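Local coordinates for carboxyltransferase domain-containing protein (Pyrococcus horikoshii, PDB 2PHC) that is of unknown function but is probably an ATP-binding hydrolase with a carboxyltransferase-type domain, at residues 100-105 against 178-183; 135-140 against 166-171; 144-149 against 161-166. One frame throughout, in Å; residues are numbered along the deposited sequence.

Contact 1: 100-105 against 178-183; sequences IEFVAQ and GWRIIG
Arg180, on the strand 180-184, lays its guanidinium flat on the ring of Phe102 from helix 100-107. Arg180 CB rests against the methyl CG2 of Val103 at 3.8 Å. The Arg180 side chain bends at chi2 (-66°) and carries its guanidinium to the ring of Phe102. NE passes above the CD2-CE2 side of the ring, CZ lies nearest CE2, NH1 hangs 3.7 Å above the ring plane over its centre, and NH2 ends 3.6 Å from Phe102 CZ. The two planes are only 6° apart, and Arg180 CZ sits 3.9 Å from the centroid of the Phe102 ring, so the stack is also a cation-pi pair. NE is held by the carbonyl O of Pro147, a bond that, with the stack, limits the rotation of the flat group over the ring.

Deeper in, apolar side chains carry the contact. Ile182 CG2 meets Val103 CG2 at 3.7 Å, and the side chains of Ile100 and Ile182 cross at about a right angle, with CG1 of Ile100 4.0 Å from CB of Ile182. The helix axis runs steeply across the strand, 7.9 Å away at closest approach. Val103 also reaches Ile163 of the adjoining strand 160-164, while Ile100 continues onto Val111 and Val114 of helix 111-119, so helix 100-107 packs on both the sheet and helix 111-119, whose His118 also touches Ile182.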
loop_
_atom_site.group_PDB
_atom_site.type_symbol
_atom_site.label_atom_id
_atom_site.label_comp_id
_atom_site.label_asym_id
_atom_site.label_seq_id
_atom_site.Cartn_x
_atom_site.Cartn_y
_atom_site.Cartn_z
ATOM N N ILE A 100 17.442 11.078 1.286
ATOM C CA ILE A 100 16.602 10.917 0.113
ATOM C C ILE A 100 17.336 11.148 -1.172
ATOM O O ILE A 100 17.028 10.590 -2.169
ATOM C CB ILE A 100 15.312 11.742 0.176
ATOM C CG1 ILE A 100 14.282 11.229 -0.813
ATOM C CG2 ILE A 100 15.571 13.208 -0.055
ATOM C CD1 ILE A 100 12.977 11.841 -0.659
ATOM N N GLU A 101 18.342 11.979 -1.124
ATOM C CA GLU A 101 19.106 12.263 -2.319
ATOM C C GLU A 101 19.915 11.083 -2.705
ATOM O O GLU A 101 20.048 10.794 -3.895
ATOM C CB GLU A 101 19.957 13.581 -2.162
ATOM C CG GLU A 101 19.090 14.897 -1.920
ATOM C CD GLU A 101 18.901 15.244 -0.382
ATOM O OE1 GLU A 101 19.161 14.399 0.543
ATOM O OE2 GLU A 101 18.479 16.392 -0.098
ATOM N N PHE A 102 20.487 10.370 -1.734
ATOM C CA PHE A 102 21.271 9.151 -2.057
ATOM C C PHE A 102 20.340 8.035 -2.566
ATOM O O PHE A 102 20.732 7.160 -3.409
ATOM C CB PHE A 102 22.033 8.707 -0.806
ATOM C CG PHE A 102 22.700 7.362 -0.945
ATOM C CD1 PHE A 102 24.094 7.258 -1.143
ATOM C CD2 PHE A 102 21.944 6.171 -0.854
ATOM C CE1 PHE A 102 24.680 6.039 -1.282
ATOM C CE2 PHE A 102 22.556 4.948 -1.061
ATOM C CZ PHE A 102 23.911 4.861 -1.234
ATOM N N VAL A 103 19.111 8.004 -2.044
ATOM C CA VAL A 103 18.130 6.942 -2.463
ATOM C C VAL A 103 17.816 7.104 -3.937
ATOM O O VAL A 103 17.873 6.154 -4.665
ATOM C CB VAL A 103 16.774 6.965 -1.700
ATOM C CG1 VAL A 103 15.778 5.980 -2.403
ATOM C CG2 VAL A 103 16.984 6.624 -0.234
ATOM N N ALA A 104 17.479 8.346 -4.304
ATOM C CA ALA A 104 17.282 8.804 -5.681
ATOM C C ALA A 104 18.475 8.424 -6.514
ATOM O O ALA A 104 18.433 7.631 -7.432
ATOM C CB ALA A 104 17.142 10.306 -5.620
ATOM N N GLN A 105 19.609 8.923 -6.125
ATOM C CA GLN A 105 20.794 8.756 -6.941
ATOM C C GLN A 105 21.194 7.341 -7.069
ATOM O O GLN A 105 21.568 6.939 -8.165
ATOM C CB GLN A 105 21.903 9.643 -6.332
ATOM C CG GLN A 105 23.327 9.326 -6.804
ATOM C CD GLN A 105 24.171 10.582 -6.890
ATOM O OE1 GLN A 105 24.033 11.509 -6.023
ATOM N NE2 GLN A 105 25.039 10.654 -7.966
ATOM N N GLY A 178 20.252 2.216 11.071
ATOM C CA GLY A 178 20.945 2.598 9.897
ATOM C C GLY A 178 20.156 2.596 8.602
ATOM O O GLY A 178 20.814 2.418 7.614
ATOM N N TRP A 179 18.811 2.796 8.658
ATOM C CA TRP A 179 17.882 2.766 7.499
ATOM C C TRP A 179 18.048 4.104 6.780
ATOM O O TRP A 179 18.394 5.071 7.431
ATOM C CB TRP A 179 16.374 2.609 7.938
ATOM C CG TRP A 179 15.981 1.147 8.277
ATOM C CD1 TRP A 179 16.766 0.246 8.951
ATOM C CD2 TRP A 179 14.763 0.413 7.933
ATOM N NE1 TRP A 179 16.159 -0.988 9.040
ATOM C CE2 TRP A 179 14.921 -0.919 8.441
ATOM C CE3 TRP A 179 13.580 0.732 7.264
ATOM C CZ2 TRP A 179 13.936 -1.918 8.287
ATOM C CZ3 TRP A 179 12.576 -0.318 7.091
ATOM C CH2 TRP A 179 12.783 -1.604 7.619
ATOM N N ARG A 180 17.810 4.164 5.462
ATOM C CA ARG A 180 17.907 5.430 4.718
ATOM C C ARG A 180 16.706 6.216 5.011
ATOM O O ARG A 180 15.630 5.828 4.581
ATOM C CB ARG A 180 18.057 5.228 3.185
ATOM C CG ARG A 180 19.340 4.519 2.818
ATOM C CD ARG A 180 20.708 5.268 3.093
ATOM N NE ARG A 180 21.820 4.335 2.751
ATOM C CZ ARG A 180 23.095 4.718 2.549
ATOM N NH1 ARG A 180 23.451 6.019 2.635
ATOM N NH2 ARG A 180 23.989 3.822 2.221
ATOM N N ILE A 181 16.871 7.326 5.721
ATOM C CA ILE A 181 15.733 8.162 6.118
ATOM C C ILE A 181 15.328 9.213 5.076
ATOM O O ILE A 181 16.144 10.085 4.746
ATOM C CB ILE A 181 15.971 8.831 7.451
ATOM C CG1 ILE A 181 16.512 7.823 8.510
ATOM C CG2 ILE A 181 14.759 9.577 7.862
ATOM C CD1 ILE A 181 15.544 6.532 8.837
ATOM N N ILE A 182 14.062 9.153 4.619
ATOM C CA ILE A 182 13.512 9.911 3.458
ATOM C C ILE A 182 12.403 10.909 3.862
ATOM O O ILE A 182 11.947 11.697 3.066
ATOM C CB ILE A 182 13.042 8.941 2.285
ATOM C CG1 ILE A 182 11.765 8.110 2.640
ATOM C CG2 ILE A 182 14.183 7.990 1.829
ATOM C CD1 ILE A 182 11.084 7.463 1.356
ATOM N N GLY A 183 12.006 10.938 5.120
ATOM C CA GLY A 183 10.820 11.695 5.446
ATOM C C GLY A 183 10.562 11.512 6.904
ATOM O O GLY A 183 11.189 10.632 7.508
#

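Contact 2: 135-140 against 166-171; sequences AYLGGM and KQTGWY
Strands 134-138 and 167-171 are antiparallel neighbours in the large mixed sheet of this cyclophilin-like domain, and Ala135 pairs with Trp170 at their hydrogen-bonded site. Ala135 N gives a bond of 3.1 Å to Trp170 O, and Trp170 N returns one of 3.2 Å to Ala135 O. The ladder fades toward Leu137, whose N makes a weak bond to Thr168 O.

On the face carrying Ala135 and Trp170, the indole folds back over its partner: CG stands between the backbone N and the carbonyl carbon (chi1 70°), which brings the six-membered ring over Ala135. The CB methyl points into the ring face as a CH-pi contact, 3.7 Å from its centroid and 7° off the normal. Leu137 CD2 approaches the same indole at CZ3, 4.0 Å away. Beyond the strand end, the extended Met140 side chain turns at chi3 so that SD lies 3.7 Å from Thr168 CB and CE lies 3.5 Å from Lys166 C, against the backbone of the turn.

Gly169, in the non-hydrogen-bonded pair with Tyr136, brings its CA to 3.0 Å from Ala135 O, a close backbone approach. The contact is thus a short backbone ladder, with apolar groups packed on the face of Ala135 and Trp170, and its buried polar ends are satisfied elsewhere, Trp170 NE1 by Thr189 OG1, and Thr168 OG1 by Gly162 O and His118 NE2.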
loop_
_atom_site.group_PDB
_atom_site.type_symbol
_atom_site.label_atom_id
_atom_site.label_comp_id
_atom_site.label_asym_id
_atom_site.label_seq_id
_atom_site.Cartn_x
_atom_site.Cartn_y
_atom_site.Cartn_z
ATOM N N ALA A 135 7.411 0.198 12.937
ATOM C CA ALA A 135 6.451 -0.461 12.063
ATOM C C ALA A 135 7.091 -0.920 10.774
ATOM O O ALA A 135 7.789 -0.177 10.098
ATOM C CB ALA A 135 5.348 0.454 11.755
ATOM N N TYR A 136 6.810 -2.158 10.415
ATOM C CA TYR A 136 7.523 -2.815 9.363
ATOM C C TYR A 136 6.466 -3.030 8.369
ATOM O O TYR A 136 5.375 -3.476 8.751
ATOM C CB TYR A 136 7.992 -4.169 9.817
ATOM C CG TYR A 136 9.103 -4.173 10.808
ATOM C CD1 TYR A 136 10.443 -4.427 10.397
ATOM C CD2 TYR A 136 8.824 -4.092 12.151
ATOM C CE1 TYR A 136 11.452 -4.519 11.315
ATOM C CE2 TYR A 136 9.810 -4.205 13.064
ATOM C CZ TYR A 136 11.144 -4.400 12.631
ATOM O OH TYR A 136 12.142 -4.496 13.593
ATOM N N LEU A 137 6.766 -2.744 7.109
ATOM C CA LEU A 137 5.715 -2.628 6.052
ATOM C C LEU A 137 6.152 -3.446 4.868
ATOM O O LEU A 137 7.328 -3.803 4.792
ATOM C CB LEU A 137 5.416 -1.205 5.560
ATOM C CG LEU A 137 5.052 -0.126 6.527
ATOM C CD1 LEU A 137 4.946 1.157 5.720
ATOM C CD2 LEU A 137 3.836 -0.333 7.479
ATOM N N GLY A 138 5.176 -3.874 4.041
ATOM C CA GLY A 138 5.405 -4.725 2.947
ATOM C C GLY A 138 4.772 -3.978 1.822
ATOM O O GLY A 138 3.875 -3.192 2.011
ATOM N N GLY A 139 5.252 -4.214 0.618
ATOM C CA GLY A 139 4.536 -3.634 -0.517
ATOM C C GLY A 139 5.347 -2.564 -1.268
ATOM O O GLY A 139 4.910 -2.104 -2.242
ATOM N N MET A 140 6.548 -2.204 -0.806
ATOM C CA MET A 140 7.343 -1.136 -1.427
ATOM C C MET A 140 7.683 -1.424 -2.867
ATOM O O MET A 140 8.268 -2.488 -3.188
ATOM C CB MET A 140 8.716 -0.921 -0.657
ATOM C CG MET A 140 9.409 0.493 -1.010
ATOM S SD MET A 140 10.863 0.837 -0.121
ATOM C CE MET A 140 11.870 -0.247 -0.781
ATOM N N LYS A 166 14.432 -3.826 0.198
ATOM C CA LYS A 166 13.102 -3.723 -0.311
ATOM C C LYS A 166 12.030 -3.361 0.713
ATOM O O LYS A 166 10.899 -3.463 0.394
ATOM C CB LYS A 166 12.740 -5.016 -1.089
ATOM C CG LYS A 166 13.803 -5.305 -2.174
ATOM C CD LYS A 166 13.794 -6.832 -2.600
ATOM C CE LYS A 166 14.839 -7.085 -3.695
ATOM N NZ LYS A 166 14.682 -8.460 -4.299
ATOM N N GLN A 167 12.407 -2.944 1.915
ATOM C CA GLN A 167 11.470 -2.632 3.036
ATOM C C GLN A 167 11.446 -1.201 3.352
ATOM O O GLN A 167 12.500 -0.498 3.372
ATOM C CB GLN A 167 11.967 -3.209 4.377
ATOM C CG GLN A 167 12.350 -4.602 4.453
ATOM C CD GLN A 167 11.174 -5.403 5.005
ATOM O OE1 GLN A 167 10.635 -5.118 6.095
ATOM N NE2 GLN A 167 10.757 -6.366 4.248
ATOM N N THR A 168 10.294 -0.768 3.728
ATOM C CA THR A 168 10.128 0.535 4.280
ATOM C C THR A 168 9.392 0.403 5.622
ATOM O O THR A 168 8.888 -0.630 5.993
ATOM C CB THR A 168 9.479 1.561 3.264
ATOM O OG1 THR A 168 9.549 2.884 3.810
ATOM C CG2 THR A 168 8.029 1.207 2.891
ATOM N N GLY A 169 9.421 1.436 6.415
ATOM C CA GLY A 169 8.788 1.362 7.695
ATOM C C GLY A 169 9.148 2.653 8.349
ATOM O O GLY A 169 9.697 3.526 7.693
ATOM N N TRP A 170 8.852 2.784 9.625
ATOM C CA TRP A 170 9.277 3.976 10.342
ATOM C C TRP A 170 9.673 3.677 11.813
ATOM O O TRP A 170 9.152 2.734 12.432
ATOM C CB TRP A 170 8.219 5.062 10.284
ATOM C CG TRP A 170 6.932 4.800 11.090
ATOM C CD1 TRP A 170 6.703 5.102 12.384
ATOM C CD2 TRP A 170 5.677 4.251 10.585
ATOM N NE1 TRP A 170 5.408 4.791 12.740
ATOM C CE2 TRP A 170 4.776 4.218 11.667
ATOM C CE3 TRP A 170 5.254 3.772 9.320
ATOM C CZ2 TRP A 170 3.435 3.761 11.533
ATOM C CZ3 TRP A 170 3.906 3.268 9.202
ATOM C CH2 TRP A 170 3.029 3.304 10.273
ATOM N N TYR A 171 10.639 4.470 12.296
ATOM C CA TYR A 171 10.957 4.638 13.707
ATOM C C TYR A 171 9.858 5.370 14.445
ATOM O O TYR A 171 9.559 6.534 14.104
ATOM C CB TYR A 171 12.241 5.400 13.808
ATOM C CG TYR A 171 13.358 4.677 13.110
ATOM C CD1 TYR A 171 14.194 3.891 13.818
ATOM C CD2 TYR A 171 13.560 4.803 11.757
ATOM C CE1 TYR A 171 15.226 3.224 13.221
ATOM C CE2 TYR A 171 14.633 4.161 11.120
ATOM C CZ TYR A 171 15.430 3.357 11.853
ATOM O OH TYR A 171 16.439 2.650 11.294
#

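Contact 3: 144-149 against 161-166; sequences IATPRL and VGIAGK
Thr146 and Gly165 form a single antiparallel beta bridge between the loop 144-149 and the turn that follows strand 160-164. Both of its backbone hydrogen bonds are weak: Thr146 N to Gly165 O at 3.3 Å, and Gly165 N to Thr146 O at 3.1 Å with only 122° at the hydrogen. CA-H...O contacts flank them, Ala145 CA reaching Gly165 O at 3.3 Å and Ala164 CA approaching Thr146 O.

Apolar contacts gather around Ile163. Its CD1 meets Ile144 CD1 at 3.8 Å, the two side chains crossing at about a right angle. With chi1 at -64°, Ile163 CG1 lies beside the backbone N and CG2 is the branch anti to it; CG2 packs against Thr146 N at 3.6 Å.

The third kind is packing of a guanidinium face on a methyl. Arg148 runs extended from CG to NE along Ala164, then chi4 (85°) turns the guanidinium so that one face lies over the Ala164 methyl, 3.8 Å from CB to the plane.

Weak polar bonds thus work together with apolar cover: Ile163 packs against the backbone of Ile144 and Thr146 beside the bridge, and Ala164 gives Arg148 a nonpolar surface for its aliphatic part and flat head.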
loop_
_atom_site.group_PDB
_atom_site.type_symbol
_atom_site.label_atom_id
_atom_site.label_comp_id
_atom_site.label_asym_id
_atom_site.label_seq_id
_atom_site.Cartn_x
_atom_site.Cartn_y
_atom_site.Cartn_z
ATOM N N ILE A 144 12.876 1.873 -5.701
ATOM C CA ILE A 144 13.493 2.646 -4.605
ATOM C C ILE A 144 14.268 1.840 -3.541
ATOM O O ILE A 144 14.714 2.396 -2.557
ATOM C CB ILE A 144 12.534 3.660 -4.015
ATOM C CG1 ILE A 144 11.293 2.989 -3.441
ATOM C CG2 ILE A 144 12.149 4.679 -5.074
ATOM C CD1 ILE A 144 10.596 3.918 -2.504
ATOM N N ALA A 145 14.489 0.551 -3.823
ATOM C CA ALA A 145 15.281 -0.349 -2.979
ATOM C C ALA A 145 16.684 0.258 -2.680
ATOM O O ALA A 145 17.346 0.715 -3.619
ATOM C CB ALA A 145 15.410 -1.725 -3.675
ATOM N N THR A 146 17.138 0.284 -1.422
ATOM C CA THR A 146 18.426 0.930 -1.073
ATOM C C THR A 146 18.977 0.330 0.170
ATOM O O THR A 146 18.298 0.366 1.244
ATOM C CB THR A 146 18.310 2.487 -0.832
ATOM O OG1 THR A 146 17.598 3.087 -1.908
ATOM C CG2 THR A 146 19.713 3.149 -0.751
ATOM N N PRO A 147 20.248 -0.156 0.101
ATOM C CA PRO A 147 20.875 -0.776 1.298
ATOM C C PRO A 147 21.043 0.225 2.416
ATOM O O PRO A 147 20.937 1.378 2.143
ATOM C CB PRO A 147 22.225 -1.319 0.796
ATOM C CG PRO A 147 22.577 -0.402 -0.370
ATOM C CD PRO A 147 21.173 -0.140 -1.055
ATOM N N ARG A 148 21.162 -0.237 3.669
ATOM C CA ARG A 148 21.331 0.560 4.907
ATOM C C ARG A 148 22.665 1.384 4.956
ATOM O O ARG A 148 23.602 1.114 4.187
ATOM C CB ARG A 148 21.401 -0.429 6.108
ATOM C CG ARG A 148 20.053 -1.040 6.524
ATOM C CD ARG A 148 20.368 -2.403 7.179
ATOM N NE ARG A 148 19.169 -3.213 7.554
ATOM C CZ ARG A 148 18.485 -4.032 6.745
ATOM N NH1 ARG A 148 18.802 -4.237 5.487
ATOM N NH2 ARG A 148 17.498 -4.702 7.223
ATOM N N LEU A 149 22.764 2.303 5.904
ATOM C CA LEU A 149 24.003 3.016 6.109
ATOM C C LEU A 149 25.050 2.001 6.538
ATOM O O LEU A 149 24.723 0.926 7.092
ATOM C CB LEU A 149 23.859 4.143 7.111
ATOM C CG LEU A 149 22.981 5.386 6.795
ATOM C CD1 LEU A 149 22.901 6.120 8.038
ATOM C CD2 LEU A 149 23.607 6.256 5.859
ATOM N N VAL A 161 10.880 7.800 8.488
ATOM C CA VAL A 161 10.430 6.870 7.488
ATOM C C VAL A 161 11.721 6.451 6.780
ATOM O O VAL A 161 12.434 7.269 6.228
ATOM C CB VAL A 161 9.431 7.555 6.517
ATOM C CG1 VAL A 161 9.156 6.702 5.246
ATOM C CG2 VAL A 161 8.056 7.999 7.273
ATOM N N GLY A 162 12.075 5.182 6.831
ATOM C CA GLY A 162 13.221 4.815 6.076
ATOM C C GLY A 162 13.040 3.679 5.154
ATOM O O GLY A 162 11.994 3.082 5.164
ATOM N N ILE A 163 14.104 3.361 4.400
ATOM C CA ILE A 163 14.177 2.216 3.471
ATOM C C ILE A 163 15.398 1.405 3.888
ATOM O O ILE A 163 16.444 1.977 4.322
ATOM C CB ILE A 163 14.357 2.727 2.013
ATOM C CG1 ILE A 163 13.122 3.538 1.540
ATOM C CG2 ILE A 163 14.805 1.633 1.017
ATOM C CD1 ILE A 163 13.326 4.151 0.165
ATOM N N ALA A 164 15.305 0.096 3.717
ATOM C CA ALA A 164 16.357 -0.773 4.008
ATOM C C ALA A 164 16.083 -1.998 3.163
ATOM O O ALA A 164 15.171 -2.759 3.435
ATOM C CB ALA A 164 16.438 -1.102 5.530
ATOM N N GLY A 165 16.919 -2.211 2.159
ATOM C CA GLY A 165 16.553 -3.037 0.971
ATOM C C GLY A 165 15.190 -2.733 0.342
ATOM O O GLY A 165 14.795 -1.567 0.074
ATOM N N LYS A 166 14.432 -3.826 0.198
ATOM C CA LYS A 166 13.102 -3.723 -0.311
ATOM C C LYS A 166 12.030 -3.361 0.713
ATOM O O LYS A 166 10.899 -3.463 0.394
ATOM C CB LYS A 166 12.740 -5.016 -1.089
ATOM C CG LYS A 166 13.803 -5.305 -2.174
ATOM C CD LYS A 166 13.794 -6.832 -2.600
ATOM C CE LYS A 166 14.839 -7.085 -3.695
ATOM N NZ LYS A 166 14.682 -8.460 -4.299
#

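Overall arrangement
Of the segments in contact, helix 100-107 comes first along the chain, and contact 1 closes the longest loop, bringing it against strand 180-184. Contact 2 lies nested within that loop and joins strand 134-138 to strand 167-171. Contact 3 is nested in turn inside contact 2, closing the short excursion from the loop 144-149 to strand 160-164; the two share Lys166, in the turn leading from strand 160-164 into 167-171. None of the loops cross. Strands 180-184, 160-164, 167-171 and 134-138 are successive neighbours in one sheet; contact 2 pairs two of them, while contacts 1 and 3, with centres about 7 Å apart, lay helix 100-107 and the loop 144-149 against the others.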